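Long-range contacts in tight junction protein ZO-3 (Homo sapiens, PDB 3KFV), which acts as a scaffold linking tight junction transmembrane proteins such as claudins, junctional adhesion molecules and occludin to the actin cytoskeleton: residues Y6-F11 / Y215-P220; F144-V149 / E289-P294. One frame throughout, in Å; residues are numbered along the deposited sequence.

The chain holds the SH3 and guanylate kinase-like domains of this MAGUK protein. Interaction 1 is buried between the two domains, joining strand 5-9 and the residue after it to the end of helix 207-215 and the loop that follows. Interaction 2, only partly buried, joins two connections: 144-149 leads from strand 134-141 into strand 148-151, while the segment 289-294 leads from helix 278-290 back to strand 294-298 of the SH3 sheet. Both use an arginine on a carbonyl, but interaction 1 adds a histidine-tyrosine hydrogen bond and an amide stacked on the guanidinium, whereas interaction 2 rests on a glutamine amide binding backbone. They meet at Arg146 NH2 and Tyr219 O, 2.9 Å apart, a probable hydrogen bond.

Interaction 1: Y6-F11 / Y215-P220; sequences YIRTHF and YVQYYP
The carbonyl oxygen of Tyr215 is gripped end-on by the Arg8 guanidinium, which reaches it through two nitrogens at once: NH2 lies 3.0 Å and NH1 3.1 Å from Tyr215 O. The oxygen sits close to the guanidinium plane, with NH2 nearly in line with the C=O bond and NH1 well to its side. Reaching it depends on a bend in the arginine chain at chi3 (72°), which turns the group toward the end of helix 207-215. There Gln217, with positive phi, closes the helix in a Schellman motif and lays its side chain over one face of the guanidinium. The amide and guanidinium planes are nearly parallel (6° apart), and Gln217 CD is 3.7 Å from Arg8 NH2. Tyr219 OH approaches Arg8 NH1 obliquely at 3.7 Å. Beside this grip, His10 ND1 and Tyr215 OH form an almost straight hydrogen bond of 2.7 Å, the hydroxyl arriving at the edge of the imidazole. Tyr215 OH also bonds to Thr126 OG1. Glu135 forms a salt bridge with Arg8 NE and a hydrogen bond with His10 NE2, while Tyr131 makes a cation-pi contact with Arg8 and stacks on His10. A methionine replacing Arg8 would probably leave the Tyr215 carbonyl without this double donor and Glu135 without its charged mate. The contact thus joins the SH3 and guanylate kinase-like domains through directional polar bonds, and the arginine's positive charge, placed at the carboxyl end of a helix, is likely to be favourable to the helix dipole.

Interaction 2: F144-V149 / E289-P294; sequences FKRPVV and EQQTRP
Arg146 runs alongside Gln291 in the opposite direction, its aliphatic part lying against the glutamine's amide oxygen before its tip reaches the neighbouring peptide. Arg146 CB is 3.8 Å from Gln291 OE1, and CG is closer to that oxygen at 3.6 Å. CD stays beside OE1 and begins to approach the carbonyl of Gln290. A bend at chi3 (56°) then carries the guanidinium past the glutamine, so that CZ lies 3.9 Å from Gln290 O. NH1 meets this oxygen near the guanidinium plane at 2.7 Å, but the poor angle at the hydrogen makes the bond weak. The stronger partner of the tip is Tyr219 O, in the loop before strand 221-227, which accepts a hydrogen bond from NH2. Gln291 makes the two straighter bonds of the contact. Its CG stands anti to the backbone N (chi1 166°) and the chain folds at chi2, presenting the amide to the backbone of 144-149. OE1 accepts from Arg146 N at 3.1 Å, in the carbonyl plane on a lone pair, in an almost straight bond. NE2 donates one N-H to Phe144 O, also at 3.1 Å, coming from above that carbonyl's plane. One amide therefore binds the C=O before Lys145 and the N-H after it, the pairing that a residue of a parallel strand would make, and both bonds fix its rotation. The two polypeptide connections of the SH3 and guanylate kinase-like domains, one entering the kinase-like fold and one leaving it, are consequently clasped by a neutral amide, with the arginine charge shared among backbone carbonyls.

Interaction 1: Y6-F11 / Y215-P220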
ATOM      1  N   TYR A   6       8.285  12.740 -13.631  1.00 40.93           N
ATOM      2  CA  TYR A   6       7.528  12.396 -12.437  1.00 37.08           C
ATOM      3  C   TYR A   6       8.402  12.602 -11.218  1.00 35.52           C
ATOM      4  O   TYR A   6       9.604  12.345 -11.245  1.00 35.51           O
ATOM      5  CB  TYR A   6       7.032  10.950 -12.497  1.00 36.72           C
ATOM      6  CG  TYR A   6       6.071  10.678 -13.634  1.00 40.06           C
ATOM      7  CD1 TYR A   6       4.729  11.039 -13.546  1.00 39.23           C
ATOM      8  CD2 TYR A   6       6.507  10.058 -14.794  1.00 43.54           C
ATOM      9  CE1 TYR A   6       3.850  10.790 -14.586  1.00 40.49           C
ATOM     10  CE2 TYR A   6       5.636   9.800 -15.844  1.00 47.67           C
ATOM     11  CZ  TYR A   6       4.312  10.168 -15.738  1.00 50.55           C
ATOM     12  OH  TYR A   6       3.456   9.905 -16.793  1.00 51.67           O
ATOM     13  N   ILE A   7       7.795  13.079 -10.143  1.00 40.03           N
ATOM     14  CA  ILE A   7       8.549  13.398  -8.945  1.00 37.64           C
ATOM     15  C   ILE A   7       7.886  12.779  -7.714  1.00 37.16           C
ATOM     16  O   ILE A   7       6.656  12.720  -7.615  1.00 34.98           O
ATOM     17  CB  ILE A   7       8.685  14.930  -8.775  1.00 33.86           C
ATOM     18  CG1 ILE A   7      10.097  15.296  -8.327  1.00 36.75           C
ATOM     19  CG2 ILE A   7       7.642  15.468  -7.818  1.00 35.52           C
ATOM     20  CD1 ILE A   7      11.137  15.113  -9.401  1.00 33.54           C
ATOM     21  N   ARG A   8       8.709  12.291  -6.793  1.00 34.66           N
ATOM     22  CA  ARG A   8       8.202  11.825  -5.512  1.00 35.34           C
ATOM     23  C   ARG A   8       8.676  12.772  -4.400  1.00 36.59           C
ATOM     24  O   ARG A   8       9.843  13.159  -4.356  1.00 37.97           O
ATOM     25  CB  ARG A   8       8.639  10.387  -5.250  1.00 29.14           C
ATOM     26  CG  ARG A   8       7.661   9.609  -4.399  1.00 31.92           C
ATOM     27  CD  ARG A   8       7.946   8.115  -4.437  1.00 34.56           C
ATOM     28  NE  ARG A   8       9.157   7.728  -3.711  1.00 33.40           N
ATOM     29  CZ  ARG A   8       9.162   6.959  -2.629  1.00 33.54           C
ATOM     30  NH1 ARG A   8       8.023   6.491  -2.143  1.00 34.85           N
ATOM     31  NH2 ARG A   8      10.304   6.648  -2.034  1.00 36.19           N
ATOM     32  N   THR A   9       7.760  13.158  -3.517  1.00 33.79           N
ATOM     33  CA  THR A   9       8.052  14.166  -2.504  1.00 34.18           C
ATOM     34  C   THR A   9       8.455  13.532  -1.169  1.00 36.32           C
ATOM     35  O   THR A   9       7.811  12.598  -0.698  1.00 37.72           O
ATOM     36  CB  THR A   9       6.839  15.102  -2.300  1.00 34.64           C
ATOM     37  OG1 THR A   9       5.721  14.344  -1.830  1.00 35.70           O
ATOM     38  CG2 THR A   9       6.450  15.773  -3.609  1.00 33.04           C
ATOM     39  N   HIS A  10       9.521  14.043  -0.560  1.00 36.20           N
ATOM     40  CA  HIS A  10      10.028  13.484   0.690  1.00 35.43           C
ATOM     41  C   HIS A  10      10.036  14.489   1.843  1.00 39.93           C
ATOM     42  O   HIS A  10      10.859  14.415   2.760  1.00 37.43           O
ATOM     43  CB  HIS A  10      11.414  12.875   0.475  1.00 33.89           C
ATOM     44  CG  HIS A  10      11.398  11.682  -0.426  1.00 38.36           C
ATOM     45  ND1 HIS A  10      11.088  10.415   0.023  1.00 36.15           N
ATOM     46  CD2 HIS A  10      11.622  11.567  -1.757  1.00 36.50           C
ATOM     47  CE1 HIS A  10      11.136   9.569  -0.991  1.00 37.06           C
ATOM     48  NE2 HIS A  10      11.459  10.242  -2.081  1.00 36.96           N
ATOM     49  N   PHE A  11       9.106  15.432   1.785  1.00 38.83           N
ATOM     50  CA  PHE A  11       8.854  16.315   2.908  1.00 42.06           C
ATOM     51  C   PHE A  11       7.393  16.750   2.862  1.00 45.64           C
ATOM     52  O   PHE A  11       6.716  16.567   1.847  1.00 42.66           O
ATOM     53  CB  PHE A  11       9.807  17.517   2.888  1.00 43.91           C
ATOM     54  CG  PHE A  11       9.707  18.358   1.648  1.00 43.77           C
ATOM     55  CD1 PHE A  11       8.973  19.539   1.650  1.00 43.25           C
ATOM     56  CD2 PHE A  11      10.347  17.974   0.481  1.00 39.47           C
ATOM     57  CE1 PHE A  11       8.873  20.317   0.508  1.00 41.41           C
ATOM     58  CE2 PHE A  11      10.255  18.749  -0.663  1.00 40.85           C
ATOM     59  CZ  PHE A  11       9.516  19.922  -0.651  1.00 40.29           C
ATOM     60  N   TYR A 215       6.203   3.326   1.098  1.00 32.80           N
ATOM     61  CA  TYR A 215       7.225   4.361   1.125  1.00 32.83           C
ATOM     62  C   TYR A 215       8.589   3.863   0.655  1.00 36.17           C
ATOM     63  O   TYR A 215       9.278   4.547  -0.109  1.00 35.48           O
ATOM     64  CB  TYR A 215       7.336   4.983   2.519  1.00 35.61           C
ATOM     65  CG  TYR A 215       8.167   6.244   2.531  1.00 35.40           C
ATOM     66  CD1 TYR A 215       7.776   7.357   1.796  1.00 38.02           C
ATOM     67  CD2 TYR A 215       9.342   6.322   3.262  1.00 34.08           C
ATOM     68  CE1 TYR A 215       8.528   8.512   1.794  1.00 38.60           C
ATOM     69  CE2 TYR A 215      10.102   7.477   3.264  1.00 35.83           C
ATOM     70  CZ  TYR A 215       9.688   8.566   2.528  1.00 35.37           C
ATOM     71  OH  TYR A 215      10.435   9.715   2.517  1.00 39.70           O
ATOM     72  N   VAL A 216       8.981   2.679   1.118  1.00 36.99           N
ATOM     73  CA  VAL A 216      10.237   2.078   0.675  1.00 40.92           C
ATOM     74  C   VAL A 216      10.067   1.385  -0.674  1.00 37.21           C
ATOM     75  O   VAL A 216      10.986   0.739  -1.163  1.00 41.22           O
ATOM     76  CB  VAL A 216      10.808   1.071   1.699  1.00 39.94           C
ATOM     77  CG1 VAL A 216      11.065   1.761   3.030  1.00 38.51           C
ATOM     78  CG2 VAL A 216       9.869  -0.116   1.867  1.00 36.02           C
ATOM     79  N   GLN A 217       8.881   1.512  -1.259  1.00 34.18           N
ATOM     80  CA  GLN A 217       8.650   1.086  -2.638  1.00 38.35           C
ATOM     81  C   GLN A 217       8.609  -0.433  -2.845  1.00 41.06           C
ATOM     82  O   GLN A 217       8.962  -0.943  -3.910  1.00 38.11           O
ATOM     83  CB  GLN A 217       9.664   1.748  -3.571  1.00 39.68           C
ATOM     84  CG  GLN A 217       9.595   3.265  -3.518  1.00 40.83           C
ATOM     85  CD  GLN A 217      10.406   3.931  -4.607  1.00 45.79           C
ATOM     86  OE1 GLN A 217       9.843   4.474  -5.562  1.00 47.91           O
ATOM     87  NE2 GLN A 217      11.735   3.894  -4.476  1.00 39.97           N
ATOM     88  N   TYR A 218       8.170  -1.143  -1.812  1.00 43.31           N
ATOM     89  CA  TYR A 218       7.834  -2.551  -1.926  1.00 36.01           C
ATOM     90  C   TYR A 218       6.426  -2.668  -2.484  1.00 34.38           C
ATOM     91  O   TYR A 218       6.037  -3.715  -2.991  1.00 37.00           O
ATOM     92  CB  TYR A 218       7.915  -3.219  -0.559  1.00 38.62           C
ATOM     93  CG  TYR A 218       9.295  -3.723  -0.225  1.00 38.45           C
ATOM     94  CD1 TYR A 218       9.501  -5.047   0.126  1.00 38.14           C
ATOM     95  CD2 TYR A 218      10.397  -2.881  -0.287  1.00 41.30           C
ATOM     96  CE1 TYR A 218      10.765  -5.519   0.421  1.00 45.64           C
ATOM     97  CE2 TYR A 218      11.670  -3.342   0.011  1.00 43.81           C
ATOM     98  CZ  TYR A 218      11.849  -4.665   0.364  1.00 47.17           C
ATOM     99  OH  TYR A 218      13.109  -5.144   0.662  1.00 44.50           O
ATOM    100  N   TYR A 219       5.677  -1.574  -2.381  1.00 34.61           N
ATOM    101  CA  TYR A 219       4.326  -1.449  -2.932  1.00 32.57           C
ATOM    102  C   TYR A 219       3.520  -2.735  -2.907  1.00 35.24           C
ATOM    103  O   TYR A 219       3.307  -3.359  -3.951  1.00 32.49           O
ATOM    104  CB  TYR A 219       4.361  -0.888  -4.356  1.00 31.38           C
ATOM    105  CG  TYR A 219       4.817   0.546  -4.417  1.00 34.57           C
ATOM    106  CD1 TYR A 219       4.064   1.565  -3.834  1.00 31.70           C
ATOM    107  CD2 TYR A 219       6.002   0.886  -5.045  1.00 36.94           C
ATOM    108  CE1 TYR A 219       4.478   2.873  -3.882  1.00 28.65           C
ATOM    109  CE2 TYR A 219       6.423   2.199  -5.099  1.00 39.96           C
ATOM    110  CZ  TYR A 219       5.658   3.186  -4.517  1.00 35.24           C
ATOM    111  OH  TYR A 219       6.092   4.488  -4.583  1.00 39.98           O
ATOM    112  N   PRO A 220       3.038  -3.117  -1.716  1.00 35.88           N
ATOM    113  CA  PRO A 220       2.299  -4.374  -1.585  1.00 30.49           C
ATOM    114  C   PRO A 220       1.091  -4.342  -2.498  1.00 32.47           C
ATOM    115  O   PRO A 220       0.652  -3.259  -2.890  1.00 33.24           O
ATOM    116  CB  PRO A 220       1.818  -4.360  -0.129  1.00 31.47           C
ATOM    117  CG  PRO A 220       2.548  -3.251   0.544  1.00 33.62           C
ATOM    118  CD  PRO A 220       2.936  -2.278  -0.511  1.00 32.83           C
TER

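Interaction 2: F144-V149 / E289-P294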
ATOM      1  N   PHE A 144      10.594  -7.968  -8.946  1.00 36.51           N
ATOM      2  CA  PHE A 144      10.508  -8.857  -7.795  1.00 38.69           C
ATOM      3  C   PHE A 144       9.036  -9.161  -7.534  1.00 36.70           C
ATOM      4  O   PHE A 144       8.149  -8.443  -8.010  1.00 34.41           O
ATOM      5  CB  PHE A 144      11.174  -8.228  -6.565  1.00 35.16           C
ATOM      6  CG  PHE A 144      10.525  -6.957  -6.101  1.00 31.39           C
ATOM      7  CD1 PHE A 144       9.604  -6.970  -5.069  1.00 31.50           C
ATOM      8  CD2 PHE A 144      10.832  -5.748  -6.696  1.00 34.92           C
ATOM      9  CE1 PHE A 144       9.003  -5.802  -4.638  1.00 30.46           C
ATOM     10  CE2 PHE A 144      10.227  -4.571  -6.269  1.00 33.61           C
ATOM     11  CZ  PHE A 144       9.313  -4.602  -5.241  1.00 30.06           C
ATOM     12  N   LYS A 145       8.771 -10.239  -6.806  1.00 36.01           N
ATOM     13  CA  LYS A 145       7.394 -10.556  -6.457  1.00 35.90           C
ATOM     14  C   LYS A 145       6.927  -9.674  -5.298  1.00 35.69           C
ATOM     15  O   LYS A 145       7.508  -9.687  -4.209  1.00 36.48           O
ATOM     16  CB  LYS A 145       7.227 -12.053  -6.174  1.00 36.08           C
ATOM     17  CG  LYS A 145       7.032 -12.870  -7.459  1.00 38.22           C
ATOM     18  CD  LYS A 145       7.065 -14.362  -7.212  1.00 45.09           C
ATOM     19  CE  LYS A 145       6.643 -15.135  -8.457  1.00 55.71           C
ATOM     20  NZ  LYS A 145       6.644 -16.628  -8.245  1.00 59.08           N
ATOM     21  N   ARG A 146       5.886  -8.890  -5.556  1.00 32.69           N
ATOM     22  CA  ARG A 146       5.424  -7.873  -4.622  1.00 33.55           C
ATOM     23  C   ARG A 146       4.762  -8.489  -3.395  1.00 32.53           C
ATOM     24  O   ARG A 146       4.005  -9.450  -3.510  1.00 30.01           O
ATOM     25  CB  ARG A 146       4.440  -6.931  -5.326  1.00 34.76           C
ATOM     26  CG  ARG A 146       4.992  -6.267  -6.580  1.00 34.65           C
ATOM     27  CD  ARG A 146       3.894  -5.551  -7.371  1.00 36.36           C
ATOM     28  NE  ARG A 146       3.178  -4.568  -6.563  1.00 32.52           N
ATOM     29  CZ  ARG A 146       2.099  -3.901  -6.965  1.00 32.24           C
ATOM     30  NH1 ARG A 146       1.597  -4.099  -8.170  1.00 33.51           N
ATOM     31  NH2 ARG A 146       1.514  -3.033  -6.155  1.00 36.06           N
ATOM     32  N   PRO A 147       5.046  -7.934  -2.205  1.00 34.14           N
ATOM     33  CA  PRO A 147       4.359  -8.441  -1.011  1.00 31.82           C
ATOM     34  C   PRO A 147       2.855  -8.290  -1.179  1.00 30.73           C
ATOM     35  O   PRO A 147       2.407  -7.392  -1.889  1.00 32.78           O
ATOM     36  CB  PRO A 147       4.874  -7.528   0.106  1.00 28.13           C
ATOM     37  CG  PRO A 147       6.185  -7.020  -0.396  1.00 30.23           C
ATOM     38  CD  PRO A 147       6.019  -6.877  -1.881  1.00 30.09           C
ATOM     39  N   VAL A 148       2.081  -9.162  -0.550  1.00 29.85           N
ATOM     40  CA  VAL A 148       0.634  -9.095  -0.678  1.00 30.40           C
ATOM     41  C   VAL A 148       0.004  -8.928   0.693  1.00 29.02           C
ATOM     42  O   VAL A 148       0.197  -9.759   1.580  1.00 32.66           O
ATOM     43  CB  VAL A 148       0.053 -10.362  -1.372  1.00 33.57           C
ATOM     44  CG1 VAL A 148      -1.465 -10.275  -1.459  1.00 31.64           C
ATOM     45  CG2 VAL A 148       0.656 -10.550  -2.759  1.00 24.89           C
ATOM     46  N   VAL A 149      -0.741  -7.849   0.869  1.00 29.20           N
ATOM     47  CA  VAL A 149      -1.404  -7.586   2.140  1.00 32.75           C
ATOM     48  C   VAL A 149      -2.886  -7.946   2.059  1.00 33.29           C
ATOM     49  O   VAL A 149      -3.623  -7.392   1.243  1.00 33.35           O
ATOM     50  CB  VAL A 149      -1.247  -6.107   2.558  1.00 31.55           C
ATOM     51  CG1 VAL A 149      -2.103  -5.810   3.771  1.00 33.20           C
ATOM     52  CG2 VAL A 149       0.212  -5.785   2.843  1.00 29.04           C
ATOM     53  N   GLU A 289      -2.435 -10.588 -11.609  1.00 35.41           N
ATOM     54  CA  GLU A 289      -2.633  -9.472 -12.521  1.00 37.15           C
ATOM     55  C   GLU A 289      -1.824  -8.271 -12.076  1.00 37.02           C
ATOM     56  O   GLU A 289      -0.953  -7.790 -12.796  1.00 37.38           O
ATOM     57  CB  GLU A 289      -4.102  -9.086 -12.570  1.00 36.91           C
ATOM     58  CG  GLU A 289      -4.398  -7.915 -13.472  1.00 42.08           C
ATOM     59  CD  GLU A 289      -5.789  -7.360 -13.228  1.00 63.86           C
ATOM     60  OE1 GLU A 289      -5.999  -6.724 -12.161  1.00 62.30           O
ATOM     61  OE2 GLU A 289      -6.674  -7.568 -14.095  1.00 68.24           O
ATOM     62  N   GLN A 290      -2.118  -7.794 -10.873  1.00 38.94           N
ATOM     63  CA  GLN A 290      -1.477  -6.595 -10.352  1.00 38.44           C
ATOM     64  C   GLN A 290       0.027  -6.769 -10.210  1.00 33.55           C
ATOM     65  O   GLN A 290       0.753  -5.791 -10.080  1.00 35.15           O
ATOM     66  CB  GLN A 290      -2.128  -6.157  -9.035  1.00 32.92           C
ATOM     67  CG  GLN A 290      -3.597  -5.807  -9.205  1.00 36.25           C
ATOM     68  CD  GLN A 290      -4.142  -4.956  -8.080  1.00 41.38           C
ATOM     69  OE1 GLN A 290      -3.418  -4.595  -7.151  1.00 44.49           O
ATOM     70  NE2 GLN A 290      -5.429  -4.626  -8.153  1.00 37.66           N
ATOM     71  N   GLN A 291       0.494  -8.012 -10.269  1.00 34.82           N
ATOM     72  CA  GLN A 291       1.928  -8.294 -10.240  1.00 34.18           C
ATOM     73  C   GLN A 291       2.609  -7.858 -11.533  1.00 35.04           C
ATOM     74  O   GLN A 291       3.825  -7.660 -11.569  1.00 35.63           O
ATOM     75  CB  GLN A 291       2.183  -9.782 -10.003  1.00 34.46           C
ATOM     76  CG  GLN A 291       3.607 -10.218 -10.296  1.00 28.61           C
ATOM     77  CD  GLN A 291       4.593  -9.599  -9.348  1.00 33.29           C
ATOM     78  OE1 GLN A 291       4.301  -9.438  -8.168  1.00 36.99           O
ATOM     79  NE2 GLN A 291       5.771  -9.241  -9.853  1.00 35.96           N
ATOM     80  N   THR A 292       1.823  -7.711 -12.596  1.00 34.49           N
ATOM     81  CA  THR A 292       2.363  -7.282 -13.881  1.00 38.04           C
ATOM     82  C   THR A 292       2.240  -5.763 -14.073  1.00 41.23           C
ATOM     83  O   THR A 292       2.877  -5.192 -14.964  1.00 43.92           O
ATOM     84  CB  THR A 292       1.686  -8.012 -15.064  1.00 38.48           C
ATOM     85  OG1 THR A 292       0.346  -7.525 -15.231  1.00 38.36           O
ATOM     86  CG2 THR A 292       1.665  -9.530 -14.838  1.00 32.93           C
ATOM     87  N   ARG A 293       1.423  -5.120 -13.239  1.00 37.07           N
ATOM     88  CA  ARG A 293       1.245  -3.669 -13.294  1.00 38.06           C
ATOM     89  C   ARG A 293       2.526  -2.956 -12.908  1.00 37.76           C
ATOM     90  O   ARG A 293       3.206  -3.363 -11.965  1.00 41.10           O
ATOM     91  CB  ARG A 293       0.140  -3.213 -12.343  1.00 42.06           C
ATOM     92  CG  ARG A 293      -1.272  -3.630 -12.720  1.00 43.21           C
ATOM     93  CD  ARG A 293      -2.260  -2.763 -11.966  1.00 51.89           C
ATOM     94  NE  ARG A 293      -3.594  -3.348 -11.848  1.00 62.45           N
ATOM     95  CZ  ARG A 293      -4.411  -3.567 -12.876  1.00 74.54           C
ATOM     96  NH1 ARG A 293      -4.024  -3.279 -14.117  1.00 71.50           N
ATOM     97  NH2 ARG A 293      -5.615  -4.088 -12.667  1.00 76.37           N
ATOM     98  N   PRO A 294       2.856  -1.878 -13.631  1.00 40.35           N
ATOM     99  CA  PRO A 294       4.059  -1.074 -13.389  1.00 41.46           C
ATOM    100  C   PRO A 294       3.959  -0.240 -12.109  1.00 41.01           C
ATOM    101  O   PRO A 294       2.953   0.427 -11.869  1.00 44.25           O
ATOM    102  CB  PRO A 294       4.090  -0.145 -14.608  1.00 38.24           C
ATOM    103  CG  PRO A 294       2.653  -0.036 -15.000  1.00 36.72           C
ATOM    104  CD  PRO A 294       2.160  -1.440 -14.851  1.00 39.01           C
TER